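Local coordinates for Ro sixty-related protein, RSR (Deinococcus radiodurans, PDB 2NVO) that binds several small RNAs that accumulate during recovery from ultraviolet irradiation and contributes to the cell's resistance to it, at residues V295-I299 / V340-A346. Numbering follows the deposited sequence.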
ATOM      1  N   VAL A 295     -18.123   5.785 -22.309  1.00 14.56           N
ATOM      2  CA  VAL A 295     -16.750   6.257 -22.527  1.00 17.41           C
ATOM      3  C   VAL A 295     -16.554   7.690 -22.002  1.00 16.87           C
ATOM      4  O   VAL A 295     -15.626   7.956 -21.230  1.00 11.47           O
ATOM      5  CB  VAL A 295     -16.368   6.180 -24.011  1.00 17.65           C
ATOM      6  CG1 VAL A 295     -15.139   7.021 -24.306  1.00 14.51           C
ATOM      7  CG2 VAL A 295     -16.129   4.728 -24.422  1.00 19.04           C
ATOM      8  N   GLN A 296     -17.445   8.609 -22.388  1.00 12.10           N
ATOM      9  CA  GLN A 296     -17.301   9.984 -21.926  1.00 13.58           C
ATOM     10  C   GLN A 296     -17.461  10.068 -20.424  1.00 10.70           C
ATOM     11  O   GLN A 296     -16.752  10.814 -19.748  1.00 12.52           O
ATOM     12  CB  GLN A 296     -18.298  10.944 -22.605  1.00 12.42           C
ATOM     13  CG  GLN A 296     -17.914  12.415 -22.373  1.00 13.58           C
ATOM     14  CD  GLN A 296     -16.522  12.749 -22.893  1.00 14.66           C
ATOM     15  OE1 GLN A 296     -15.776  13.505 -22.265  1.00 18.23           O
ATOM     16  NE2 GLN A 296     -16.157  12.171 -24.033  1.00 10.98           N
ATOM     17  N   ALA A 297     -18.392   9.295 -19.893  1.00 12.12           N
ATOM     18  CA  ALA A 297     -18.638   9.323 -18.461  1.00 11.97           C
ATOM     19  C   ALA A 297     -17.408   8.805 -17.715  1.00 15.07           C
ATOM     20  O   ALA A 297     -17.051   9.316 -16.655  1.00 12.76           O
ATOM     21  CB  ALA A 297     -19.868   8.489 -18.113  1.00 14.03           C
ATOM     22  N   VAL A 298     -16.760   7.778 -18.263  1.00 12.69           N
ATOM     23  CA  VAL A 298     -15.517   7.304 -17.628  1.00 12.44           C
ATOM     24  C   VAL A 298     -14.436   8.388 -17.699  1.00 10.46           C
ATOM     25  O   VAL A 298     -13.824   8.724 -16.692  1.00 14.31           O
ATOM     26  CB  VAL A 298     -15.037   5.967 -18.237  1.00 13.73           C
ATOM     27  CG1 VAL A 298     -13.603   5.616 -17.769  1.00 12.48           C
ATOM     28  CG2 VAL A 298     -15.999   4.846 -17.851  1.00 16.49           C
ATOM     29  N   ILE A 299     -14.225   8.961 -18.880  1.00 11.13           N
ATOM     30  CA  ILE A 299     -13.246  10.035 -19.031  1.00 11.88           C
ATOM     31  C   ILE A 299     -13.451  11.156 -18.016  1.00 14.10           C
ATOM     32  O   ILE A 299     -12.497  11.615 -17.398  1.00 11.74           O
ATOM     33  CB  ILE A 299     -13.221  10.589 -20.460  1.00 10.39           C
ATOM     34  CG1 ILE A 299     -12.667   9.519 -21.410  1.00 11.66           C
ATOM     35  CG2 ILE A 299     -12.371  11.876 -20.555  1.00 10.49           C
ATOM     36  CD1 ILE A 299     -12.908   9.842 -22.876  1.00 11.35           C
ATOM     37  N   VAL A 340     -10.199   1.350 -25.097  1.00 23.14           N
ATOM     38  CA  VAL A 340     -10.645   2.554 -25.788  1.00 22.71           C
ATOM     39  C   VAL A 340      -9.567   3.618 -25.728  1.00 17.95           C
ATOM     40  O   VAL A 340      -9.193   4.048 -24.646  1.00 18.35           O
ATOM     41  CB  VAL A 340     -11.910   3.147 -25.133  1.00 22.27           C
ATOM     42  CG1 VAL A 340     -12.304   4.414 -25.855  1.00 22.02           C
ATOM     43  CG2 VAL A 340     -13.041   2.133 -25.131  1.00 24.17           C
ATOM     44  N   PRO A 341      -9.078   4.063 -26.894  1.00 19.61           N
ATOM     45  CA  PRO A 341      -7.944   4.990 -26.971  1.00 22.81           C
ATOM     46  C   PRO A 341      -8.137   6.263 -26.156  1.00 21.88           C
ATOM     47  O   PRO A 341      -7.232   6.656 -25.424  1.00 19.45           O
ATOM     48  CB  PRO A 341      -7.865   5.316 -28.462  1.00 22.22           C
ATOM     49  CG  PRO A 341      -8.402   4.090 -29.124  1.00 22.30           C
ATOM     50  CD  PRO A 341      -9.527   3.638 -28.230  1.00 23.62           C
ATOM     51  N   ARG A 342      -9.299   6.899 -26.263  1.00 20.01           N
ATOM     52  CA  ARG A 342      -9.494   8.161 -25.553  1.00 20.25           C
ATOM     53  C   ARG A 342      -9.540   7.968 -24.033  1.00 14.75           C
ATOM     54  O   ARG A 342      -9.357   8.922 -23.284  1.00 16.32           O
ATOM     55  CB  ARG A 342     -10.733   8.910 -26.085  1.00 19.78           C
ATOM     56  CG  ARG A 342     -10.470   9.650 -27.399  1.00 24.65           C
ATOM     57  CD  ARG A 342     -11.731  10.299 -27.996  1.00 23.58           C
ATOM     58  NE  ARG A 342     -12.204  11.394 -27.162  1.00 22.82           N
ATOM     59  CZ  ARG A 342     -13.250  11.316 -26.354  1.00 19.58           C
ATOM     60  NH1 ARG A 342     -13.952  10.196 -26.293  1.00 19.89           N
ATOM     61  NH2 ARG A 342     -13.601  12.366 -25.621  1.00 16.35           N
ATOM     62  N   VAL A 343      -9.791   6.741 -23.576  1.00 12.42           N
ATOM     63  CA  VAL A 343      -9.727   6.436 -22.143  1.00 13.44           C
ATOM     64  C   VAL A 343      -8.259   6.326 -21.739  1.00 15.74           C
ATOM     65  O   VAL A 343      -7.841   6.878 -20.726  1.00 12.25           O
ATOM     66  CB  VAL A 343     -10.483   5.131 -21.771  1.00 14.83           C
ATOM     67  CG1 VAL A 343     -10.223   4.734 -20.332  1.00 11.73           C
ATOM     68  CG2 VAL A 343     -11.999   5.290 -21.998  1.00 12.98           C
ATOM     69  N   VAL A 344      -7.480   5.616 -22.551  1.00 14.84           N
ATOM     70  CA  VAL A 344      -6.029   5.594 -22.367  1.00 18.45           C
ATOM     71  C   VAL A 344      -5.492   7.013 -22.301  1.00 15.41           C
ATOM     72  O   VAL A 344      -4.678   7.343 -21.440  1.00 15.32           O
ATOM     73  CB  VAL A 344      -5.331   4.838 -23.505  1.00 16.51           C
ATOM     74  CG1 VAL A 344      -3.828   5.119 -23.476  1.00 21.54           C
ATOM     75  CG2 VAL A 344      -5.619   3.353 -23.386  1.00 14.33           C
ATOM     76  N   ASP A 345      -5.978   7.860 -23.205  1.00 20.12           N
ATOM     77  CA  ASP A 345      -5.602   9.274 -23.236  1.00 17.27           C
ATOM     78  C   ASP A 345      -5.946   9.994 -21.942  1.00 16.60           C
ATOM     79  O   ASP A 345      -5.183  10.823 -21.461  1.00 16.76           O
ATOM     80  CB  ASP A 345      -6.323  10.002 -24.374  1.00 21.33           C
ATOM     81  CG  ASP A 345      -5.627   9.857 -25.710  1.00 27.20           C
ATOM     82  OD1 ASP A 345      -4.435   9.477 -25.739  1.00 32.19           O
ATOM     83  OD2 ASP A 345      -6.284  10.137 -26.737  1.00 34.18           O
ATOM     84  N   ALA A 346      -7.127   9.722 -21.404  1.00 17.21           N
ATOM     85  CA  ALA A 346      -7.580  10.422 -20.206  1.00 15.06           C
ATOM     86  C   ALA A 346      -6.709  10.032 -19.014  1.00 13.44           C
ATOM     87  O   ALA A 346      -6.498  10.814 -18.076  1.00 11.13           O
ATOM     88  CB  ALA A 346      -9.015  10.084 -19.929  1.00 13.26           C
TER
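The carbonyl oxygen of V340 takes two backbone hydrogen bonds, 3.0 Å from V343 N and 3.1 Å from V344 N, which ties this N-cap residue to the first turn of helix 341-354. Its side chain lies against the neighbouring helix: V295 CG2 comes within 4.1 Å of V340 CG2, and V340 CG1 is about equally close to the same methyl. Next along, V343 CG2 touches both V295 CG1 and I299 CG1, the former at 4.3 Å, so this one methyl sits between side chains one helical turn apart, while V343 CG1 turns to V298 CG1. I299 has an extended chain (chi2 166°) that carries CD1 over one face of the R342 guanidinium, where it stands 3.6 Å from NH1; its other branch, CG2, meets A346 CB at 3.9 Å. The R342 chain, bent at chi3 (68°), turns its guanidinium toward helix 292-302, with V295 CG1 approaching NH1 obliquely at 3.9 Å. The valines, I299 and A346 thus pack as apolar groups, and the exposed R342 adds its guanidinium beside them. Y325 of helix 315-326 adjoins this end: its OH hydrogen-bonds with V340 N, and its side chain touches V343. With segment axes 9.7 Å apart and only 7° from parallel, the pairing is consistent with the side-by-side helix stacking of the HEAT-like repeats that build the TROVE horseshoe.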